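Local coordinates for protein endoglucanase (Thermotoga maritima, PDB 2FVG) that probably acts as an aminopeptidase of the peptidase M42 family, using two divalent metal ions per subunit, despite the endoglucanase name it carries, at residues N34-V39 against V208-P213; G15-V20 against F193-E198; P185-Y190 against K334-V339. All coordinates share one frame; numbering follows the deposited sequence.

Overall arrangement
All three contacts reach the same mixed sheet, and strand 187-194 ties them together. Contact 3 sits at its start and contact 2 at its end, their centres about 27 Å apart. Helix 205-211, next in the chain after an unmodelled gap, carries one side of contact 1. Contacts 1 and 3 have centres about 17 Å apart and touch, L211 CD2 packing on Y190 CE2 at 3.6 Å. Contacts 1 and 2 do not touch; their nearest atoms are about 6 Å apart. Contact 2 holds E197, the predicted proton acceptor, and the D38 side chain of contact 1 is about 8 Å from that of E197. Contact 3 lies away from the predicted metal and catalytic residues.

Contact 1: residues N34-V39 against V208-P213; sequences NLYTDV and VEQLKP. With EDO (1,2-ethanediol), chain B.
The Y36 ring presents its hydroxyl edge to the amide of Q210, a group probably turned over in the model; the end built as NE2 lies at that edge, in the ring plane and 2.9 Å from Y36 OH. Ring and amide planes are tilted 38° from each other. The same amide lies nearly coplanar with the D38 carboxylate, and its other end, built as OE1, comes 3.1 Å from D38 OD2. Q210 reaches out from helix 205-211 to lie between the Y36 hydroxyl and the D38 carboxylate, the latter just past strand 34-37; its chain runs extended beyond CG (chi2 173°), which carries the amide far enough to meet both. The L211 CD2 methyl comes up to the Y36 OH oxygen in a van der Waals contact at 3.8 Å, and L211 also packs on Y190 and V192 of strand 187-194. D38 has firmer partners close by in sequence: N42 ND2 bonds to OD2 and the backbone N of G41 to OD1, which fixes the carboxylate in the turn after the strand. The contact joins the short edge strand of the mixed sheet to a helix lying beside it. As modelled, an amide oxygen faces a carboxylate oxygen, an unlikely pairing; turned over, Q210 would offer NH2 to D38 and oxygen to the Y36 hydroxyl, and both approaches may then be hydrogen bonds.

Contact 2: residues G15-V20 against F193-E198; sequences GDEGKV and FTVQEE. With EDO (1,2-ethanediol), chain D.
G15 and Q196 bring their CA atoms to 5.8 Å of each other where the loop leading into helix 18-28 passes the chain leaving strand 187-194. In the M42 peptidase fold this is the end of a central-sheet strand running toward the metal site. E17, in the N-cap position of the helix, spans the gap. Its chain bends at chi2 (79°), folding the carboxylate back so that OE2 takes two backbone N-H groups: Q196 N across the contact at 3.0 Å and G15 N of its own loop, also at 3.0 Å. The two donors arrive from opposite faces of the carboxylate plane, and both bonds are nearly straight (164° and 167°). V195 lies against the carboxylate, its CB 3.7 Å from E17 CD. With an alanine in place of E17, the N-H groups of G15 and Q196 would probably lose their shared acceptor, and V195 the carboxylate packed against it. Beyond Q196 come the predicted proton acceptor E197 and the predicted zinc ligand E198, both poorly ordered. One residue before V195, T194 OG1 is hydrogen-bonded to ND1 of the predicted zinc ligand H61, consistent with a second-shell role. The second oxygen of E17, OE1, is linked to the strand exit through a water, which donates to E17 OE1 at 2.9 Å and to Q196 O at 2.7 Å.

Contact 3: residues P185-Y190 against K334-V339; sequences PAYDTY and KIVEVV
Y187 lays one face of its ring over V336, whose CG1 sits 4.0 Å from the ring centroid and 16° off the normal, a clear CH-pi contact. V336 CB comes in beside it, 3.8 Å from Y187 CD2. With V336 CG1 standing anti to the backbone N (chi1 167°), that methyl projects at the ring. At the far end, Y187 OH donates a 2.9 Å hydrogen bond to E337 OE2, which accepts with its anti lone pair, the one facing away from the other carboxylate oxygen. The carboxylate plane stands almost perpendicular to the ring, at 88°, and the extended E337 chain passes close to the phenol, with CG 3.2 Å from Y187 OH. Consecutive residues of one short helix therefore hold the tyrosine by a face and by its hydroxyl, which should restrict the turning of the ring. Within the strand, T189 OG1 donates to Y187 O at 2.7 Å. K54 touches both Y187 and V336, and V336 also reaches L56 of the neighbouring parallel strand. Here the C-terminal helix 334-337 packs on the beginning of strand 187-194, the helix-on-sheet layering of an alpha/beta fold.

Contact 1: residues N34-V39 against V208-P213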
loop_
_atom_site.group_PDB
_atom_site.type_symbol
_atom_site.label_atom_id
_atom_site.label_comp_id
_atom_site.label_asym_id
_atom_site.label_seq_id
_atom_site.Cartn_x
_atom_site.Cartn_y
_atom_site.Cartn_z
ATOM N N ASN A 34 13.466 3.967 -17.280
ATOM C CA ASN A 34 14.450 3.276 -16.492
ATOM C C ASN A 34 13.743 2.642 -15.308
ATOM O O ASN A 34 12.759 3.174 -14.809
ATOM C CB ASN A 34 15.548 4.240 -16.039
ATOM C CG ASN A 34 16.705 3.530 -15.350
ATOM O OD1 ASN A 34 17.136 2.449 -15.769
ATOM N ND2 ASN A 34 17.222 4.148 -14.292
ATOM N N LEU A 35 14.238 1.492 -14.880
ATOM C CA LEU A 35 13.658 0.770 -13.766
ATOM C C LEU A 35 14.728 -0.013 -13.033
ATOM O O LEU A 35 15.416 -0.831 -13.647
ATOM C CB LEU A 35 12.603 -0.207 -14.277
ATOM C CG LEU A 35 11.866 -1.037 -13.237
ATOM C CD1 LEU A 35 10.944 -0.161 -12.413
ATOM C CD2 LEU A 35 11.066 -2.103 -13.919
ATOM N N TYR A 36 14.872 0.220 -11.736
ATOM C CA TYR A 36 15.838 -0.552 -10.962
ATOM C C TYR A 36 15.404 -0.716 -9.518
ATOM O O TYR A 36 14.540 0.004 -9.042
ATOM C CB TYR A 36 17.233 0.092 -11.024
ATOM C CG TYR A 36 17.324 1.425 -10.316
ATOM C CD1 TYR A 36 16.990 2.609 -10.972
ATOM C CD2 TYR A 36 17.754 1.501 -8.989
ATOM C CE1 TYR A 36 17.069 3.834 -10.326
ATOM C CE2 TYR A 36 17.837 2.716 -8.332
ATOM C CZ TYR A 36 17.495 3.881 -9.006
ATOM O OH TYR A 36 17.577 5.092 -8.355
ATOM N N THR A 37 16.006 -1.686 -8.841
ATOM C CA THR A 37 15.773 -1.915 -7.432
ATOM C C THR A 37 16.965 -1.308 -6.681
ATOM O O THR A 37 18.113 -1.707 -6.915
ATOM C CB THR A 37 15.667 -3.426 -7.125
ATOM O OG1 THR A 37 14.521 -3.969 -7.792
ATOM C CG2 THR A 37 15.523 -3.670 -5.640
ATOM N N ASP A 38 16.714 -0.346 -5.794
ATOM C CA ASP A 38 17.814 0.253 -5.031
ATOM C C ASP A 38 18.325 -0.762 -4.018
ATOM O O ASP A 38 17.812 -1.877 -3.970
ATOM C CB ASP A 38 17.427 1.588 -4.378
ATOM C CG ASP A 38 16.468 1.434 -3.205
ATOM O OD1 ASP A 38 16.144 0.292 -2.796
ATOM O OD2 ASP A 38 16.045 2.486 -2.676
ATOM N N VAL A 39 19.299 -0.378 -3.199
ATOM C CA VAL A 39 19.923 -1.317 -2.239
ATOM C C VAL A 39 19.013 -1.829 -1.099
ATOM O O VAL A 39 19.248 -2.908 -0.560
ATOM C CB VAL A 39 21.285 -0.765 -1.702
ATOM C CG1 VAL A 39 21.090 0.533 -0.925
ATOM C CG2 VAL A 39 22.035 -1.810 -0.855
ATOM N N VAL A 208 15.421 9.870 -1.015
ATOM C CA VAL A 208 15.489 11.305 -1.249
ATOM C C VAL A 208 16.920 11.764 -1.513
ATOM O O VAL A 208 17.141 12.604 -2.377
ATOM C CB VAL A 208 14.805 12.091 -0.109
ATOM C CG1 VAL A 208 15.444 13.461 0.104
ATOM C CG2 VAL A 208 13.327 12.205 -0.398
ATOM N N GLU A 209 17.888 11.203 -0.791
ATOM C CA GLU A 209 19.283 11.559 -1.017
ATOM C C GLU A 209 19.752 11.091 -2.390
ATOM O O GLU A 209 20.532 11.783 -3.034
ATOM C CB GLU A 209 20.206 11.008 0.082
ATOM N N GLN A 210 19.279 9.927 -2.836
ATOM C CA GLN A 210 19.678 9.407 -4.139
ATOM C C GLN A 210 18.952 10.104 -5.298
ATOM O O GLN A 210 19.566 10.331 -6.332
ATOM C CB GLN A 210 19.594 7.858 -4.243
ATOM C CG GLN A 210 18.173 7.228 -4.134
ATOM C CD GLN A 210 18.100 5.698 -4.415
ATOM O OE1 GLN A 210 17.724 4.903 -3.534
ATOM N NE2 GLN A 210 18.457 5.296 -5.642
ATOM N N LEU A 211 17.677 10.464 -5.138
ATOM C CA LEU A 211 16.933 11.083 -6.253
ATOM C C LEU A 211 16.849 12.595 -6.201
ATOM O O LEU A 211 16.601 13.232 -7.221
ATOM C CB LEU A 211 15.524 10.506 -6.369
ATOM C CG LEU A 211 15.371 8.995 -6.570
ATOM C CD1 LEU A 211 13.891 8.632 -6.550
ATOM C CD2 LEU A 211 16.038 8.514 -7.857
ATOM N N LYS A 212 17.035 13.172 -5.018
ATOM C CA LYS A 212 16.963 14.628 -4.858
ATOM C C LYS A 212 15.752 15.244 -5.601
ATOM O O LYS A 212 15.927 16.050 -6.510
ATOM C CB LYS A 212 18.291 15.286 -5.281
ATOM C CG LYS A 212 19.458 14.968 -4.342
ATOM C CD LYS A 212 20.742 15.699 -4.720
ATOM N N PRO A 213 14.518 14.852 -5.214
ATOM C CA PRO A 213 13.336 15.397 -5.881
ATOM C C PRO A 213 13.017 16.829 -5.472
ATOM O O PRO A 213 13.356 17.243 -4.362
ATOM C CB PRO A 213 12.206 14.455 -5.432
ATOM C CG PRO A 213 12.692 13.820 -4.128
ATOM C CD PRO A 213 14.189 13.872 -4.152
HETATM C C1 EDO B . 21.951 -2.058 -5.789
HETATM O O1 EDO B . 21.015 -3.136 -5.667
HETATM C C2 EDO B . 21.614 -1.231 -7.027
HETATM O O2 EDO B . 21.907 0.149 -6.774
#

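Contact 2: residues G15-V20 against F193-E198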
loop_
_atom_site.group_PDB
_atom_site.type_symbol
_atom_site.label_atom_id
_atom_site.label_comp_id
_atom_site.label_asym_id
_atom_site.label_seq_id
_atom_site.Cartn_x
_atom_site.Cartn_y
_atom_site.Cartn_z
ATOM N N GLY A 15 9.362 -6.505 4.897
ATOM C CA GLY A 15 10.628 -7.254 5.019
ATOM C C GLY A 15 10.675 -8.393 4.011
ATOM O O GLY A 15 11.721 -8.979 3.777
ATOM N N ASP A 16 9.543 -8.674 3.371
ATOM C CA ASP A 16 9.454 -9.781 2.421
ATOM C C ASP A 16 8.642 -9.392 1.198
ATOM O O ASP A 16 7.760 -10.140 0.787
ATOM C CB ASP A 16 8.814 -10.979 3.136
ATOM C CG ASP A 16 8.876 -12.276 2.326
ATOM O OD1 ASP A 16 9.928 -12.586 1.723
ATOM O OD2 ASP A 16 7.857 -13.002 2.310
ATOM N N GLU A 17 8.960 -8.251 0.588
ATOM C CA GLU A 17 8.195 -7.742 -0.560
ATOM C C GLU A 17 8.629 -8.210 -1.951
ATOM O O GLU A 17 8.167 -7.647 -2.961
ATOM C CB GLU A 17 8.183 -6.196 -0.582
ATOM C CG GLU A 17 7.790 -5.449 0.704
ATOM C CD GLU A 17 8.922 -5.349 1.755
ATOM O OE1 GLU A 17 9.968 -6.035 1.630
ATOM O OE2 GLU A 17 8.746 -4.577 2.730
ATOM N N GLY A 18 9.477 -9.233 -2.030
ATOM C CA GLY A 18 10.021 -9.696 -3.316
ATOM C C GLY A 18 9.040 -10.080 -4.410
ATOM O O GLY A 18 9.195 -9.655 -5.568
ATOM N N LYS A 19 8.042 -10.893 -4.064
ATOM C CA LYS A 19 7.050 -11.313 -5.042
ATOM C C LYS A 19 6.254 -10.113 -5.529
ATOM O O LYS A 19 6.002 -9.992 -6.734
ATOM C CB LYS A 19 6.132 -12.415 -4.495
ATOM C CG LYS A 19 6.838 -13.738 -4.196
ATOM N N VAL A 20 5.872 -9.217 -4.617
ATOM C CA VAL A 20 5.141 -8.006 -5.030
ATOM C C VAL A 20 6.000 -7.162 -5.955
ATOM O O VAL A 20 5.521 -6.703 -7.001
ATOM C CB VAL A 20 4.648 -7.145 -3.836
ATOM C CG1 VAL A 20 4.005 -5.864 -4.344
ATOM C CG2 VAL A 20 3.654 -7.931 -2.992
ATOM N N PHE A 193 8.075 2.382 -5.470
ATOM C CA PHE A 193 7.265 1.391 -4.775
ATOM C C PHE A 193 8.178 0.959 -3.636
ATOM O O PHE A 193 9.216 0.323 -3.853
ATOM C CB PHE A 193 6.895 0.247 -5.721
ATOM C CG PHE A 193 6.134 0.707 -6.955
ATOM C CD1 PHE A 193 6.804 1.214 -8.057
ATOM C CD2 PHE A 193 4.744 0.624 -6.985
ATOM C CE1 PHE A 193 6.060 1.681 -9.222
ATOM C CE2 PHE A 193 3.994 1.085 -8.132
ATOM C CZ PHE A 193 4.671 1.600 -9.234
ATOM N N THR A 194 7.785 1.312 -2.422
ATOM C CA THR A 194 8.688 1.192 -1.304
ATOM C C THR A 194 8.537 -0.069 -0.484
ATOM O O THR A 194 7.531 -0.781 -0.545
ATOM C CB THR A 194 8.546 2.413 -0.369
ATOM O OG1 THR A 194 7.269 2.371 0.272
ATOM C CG2 THR A 194 8.651 3.711 -1.154
ATOM N N VAL A 195 9.538 -0.296 0.351
ATOM C CA VAL A 195 9.581 -1.456 1.178
ATOM C C VAL A 195 9.806 -0.976 2.610
ATOM O O VAL A 195 10.131 0.186 2.817
ATOM C CB VAL A 195 10.803 -2.329 0.758
ATOM C CG1 VAL A 195 10.651 -2.833 -0.658
ATOM C CG2 VAL A 195 12.154 -1.566 0.930
ATOM N N GLN A 196 9.618 -1.842 3.596
ATOM C CA GLN A 196 10.052 -1.483 4.943
ATOM C C GLN A 196 11.549 -1.812 5.057
ATOM O O GLN A 196 11.981 -2.925 4.731
ATOM C CB GLN A 196 9.263 -2.208 6.033
ATOM C CG GLN A 196 9.899 -2.072 7.434
ATOM C CD GLN A 196 8.934 -2.355 8.562
ATOM O OE1 GLN A 196 9.070 -3.353 9.276
ATOM N NE2 GLN A 196 7.924 -1.494 8.713
ATOM N N GLU A 197 12.338 -0.840 5.510
ATOM C CA GLU A 197 13.777 -1.044 5.694
ATOM C C GLU A 197 14.103 -1.411 7.156
ATOM O O GLU A 197 13.241 -1.308 8.038
ATOM C CB GLU A 197 14.574 0.195 5.246
ATOM C CG GLU A 197 14.578 1.397 6.212
ATOM C CD GLU A 197 13.264 2.177 6.283
ATOM O OE1 GLU A 197 12.342 1.946 5.461
ATOM O OE2 GLU A 197 13.170 3.053 7.172
ATOM N N GLU A 198 15.343 -1.837 7.401
ATOM C CA GLU A 198 15.792 -2.187 8.750
ATOM C C GLU A 198 16.420 -0.967 9.435
ATOM O O GLU A 198 16.736 -0.993 10.633
ATOM C CB GLU A 198 16.783 -3.361 8.706
HETATM C C1 EDO D . 12.083 4.317 1.569
HETATM O O1 EDO D . 12.060 3.016 2.176
HETATM C C2 EDO D . 10.740 5.019 1.760
HETATM O O2 EDO D . 10.692 6.221 0.977
HETATM O O HOH W 1 12.212 -4.993 3.078
#

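Contact 3: residues P185-Y190 against K334-V339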
loop_
_atom_site.group_PDB
_atom_site.type_symbol
_atom_site.label_atom_id
_atom_site.label_comp_id
_atom_site.label_asym_id
_atom_site.label_seq_id
_atom_site.Cartn_x
_atom_site.Cartn_y
_atom_site.Cartn_z
ATOM N N PRO A 185 4.802 13.063 -18.596
ATOM C CA PRO A 185 5.109 13.968 -17.470
ATOM C C PRO A 185 5.720 15.286 -17.883
ATOM O O PRO A 185 6.422 15.351 -18.885
ATOM C CB PRO A 185 6.143 13.191 -16.666
ATOM C CG PRO A 185 5.928 11.776 -17.033
ATOM C CD PRO A 185 5.608 11.833 -18.505
ATOM N N ALA A 186 5.425 16.335 -17.122
ATOM C CA ALA A 186 5.999 17.645 -17.402
ATOM C C ALA A 186 7.478 17.651 -17.009
ATOM O O ALA A 186 8.286 18.227 -17.725
ATOM C CB ALA A 186 5.242 18.740 -16.676
ATOM N N TYR A 187 7.807 16.973 -15.897
ATOM C CA TYR A 187 9.154 16.870 -15.345
ATOM C C TYR A 187 9.512 15.409 -15.086
ATOM O O TYR A 187 8.631 14.566 -14.912
ATOM C CB TYR A 187 9.263 17.629 -13.986
ATOM C CG TYR A 187 9.031 19.091 -14.135
ATOM C CD1 TYR A 187 10.056 19.924 -14.569
ATOM C CD2 TYR A 187 7.768 19.648 -13.923
ATOM C CE1 TYR A 187 9.848 21.285 -14.768
ATOM C CE2 TYR A 187 7.544 21.013 -14.123
ATOM C CZ TYR A 187 8.596 21.823 -14.540
ATOM O OH TYR A 187 8.412 23.173 -14.752
ATOM N N ASP A 188 10.804 15.121 -15.034
ATOM C CA ASP A 188 11.250 13.773 -14.760
ATOM C C ASP A 188 10.480 13.278 -13.567
ATOM O O ASP A 188 10.522 13.893 -12.508
ATOM C CB ASP A 188 12.745 13.731 -14.472
ATOM C CG ASP A 188 13.595 13.788 -15.724
ATOM O OD1 ASP A 188 13.075 14.010 -16.855
ATOM O OD2 ASP A 188 14.821 13.598 -15.567
ATOM N N THR A 189 9.756 12.177 -13.738
ATOM C CA THR A 189 8.920 11.682 -12.653
ATOM C C THR A 189 9.333 10.291 -12.255
ATOM O O THR A 189 9.365 9.408 -13.081
ATOM C CB THR A 189 7.422 11.716 -13.049
ATOM O OG1 THR A 189 7.048 13.069 -13.313
ATOM C CG2 THR A 189 6.533 11.174 -11.910
ATOM N N TYR A 190 9.683 10.116 -10.993
ATOM C CA TYR A 190 10.033 8.798 -10.468
ATOM C C TYR A 190 8.830 8.189 -9.749
ATOM O O TYR A 190 8.247 8.811 -8.862
ATOM C CB TYR A 190 11.195 8.899 -9.488
ATOM C CG TYR A 190 12.493 9.318 -10.136
ATOM C CD1 TYR A 190 12.802 10.658 -10.324
ATOM C CD2 TYR A 190 13.420 8.363 -10.551
ATOM C CE1 TYR A 190 14.002 11.038 -10.929
ATOM C CE2 TYR A 190 14.618 8.733 -11.145
ATOM C CZ TYR A 190 14.903 10.068 -11.336
ATOM O OH TYR A 190 16.097 10.425 -11.947
ATOM N N LYS A 334 2.487 21.645 -12.370
ATOM C CA LYS A 334 2.248 22.823 -11.541
ATOM C C LYS A 334 2.677 22.586 -10.097
ATOM O O LYS A 334 3.136 23.499 -9.420
ATOM C CB LYS A 334 0.773 23.219 -11.616
ATOM C CG LYS A 334 0.426 23.921 -12.949
ATOM C CD LYS A 334 -1.059 24.185 -13.103
ATOM N N ILE A 335 2.557 21.345 -9.645
ATOM C CA ILE A 335 2.924 20.996 -8.294
ATOM C C ILE A 335 4.436 21.135 -8.087
ATOM O O ILE A 335 4.895 21.430 -6.990
ATOM C CB ILE A 335 2.376 19.595 -7.914
ATOM C CG1 ILE A 335 2.241 19.481 -6.393
ATOM C CG2 ILE A 335 3.185 18.453 -8.596
ATOM C CD1 ILE A 335 1.739 18.136 -5.900
ATOM N N VAL A 336 5.205 20.942 -9.153
ATOM C CA VAL A 336 6.652 21.096 -9.100
ATOM C C VAL A 336 6.987 22.585 -9.196
ATOM O O VAL A 336 7.809 23.096 -8.445
ATOM C CB VAL A 336 7.367 20.310 -10.239
ATOM C CG1 VAL A 336 8.812 20.723 -10.353
ATOM C CG2 VAL A 336 7.250 18.790 -10.033
ATOM N N GLU A 337 6.323 23.280 -10.108
ATOM C CA GLU A 337 6.567 24.700 -10.311
ATOM C C GLU A 337 6.262 25.572 -9.077
ATOM O O GLU A 337 6.959 26.558 -8.844
ATOM C CB GLU A 337 5.798 25.179 -11.548
ATOM C CG GLU A 337 6.263 24.474 -12.822
ATOM C CD GLU A 337 5.308 24.626 -13.998
ATOM O OE1 GLU A 337 4.215 25.211 -13.832
ATOM O OE2 GLU A 337 5.656 24.151 -15.106
ATOM N N VAL A 338 5.260 25.208 -8.275
ATOM C CA VAL A 338 4.902 26.023 -7.099
ATOM C C VAL A 338 5.923 26.028 -5.940
ATOM O O VAL A 338 5.854 26.884 -5.056
ATOM C CB VAL A 338 3.461 25.727 -6.526
ATOM C CG1 VAL A 338 2.371 26.157 -7.517
ATOM C CG2 VAL A 338 3.295 24.267 -6.102
ATOM N N VAL A 339 6.852 25.084 -5.935
ATOM C CA VAL A 339 7.833 25.003 -4.855
ATOM C C VAL A 339 9.255 25.244 -5.332
ATOM O O VAL A 339 10.215 24.888 -4.646
ATOM C CB VAL A 339 7.754 23.657 -4.084
ATOM C CG1 VAL A 339 6.494 23.613 -3.230
ATOM C CG2 VAL A 339 7.846 22.456 -5.027
#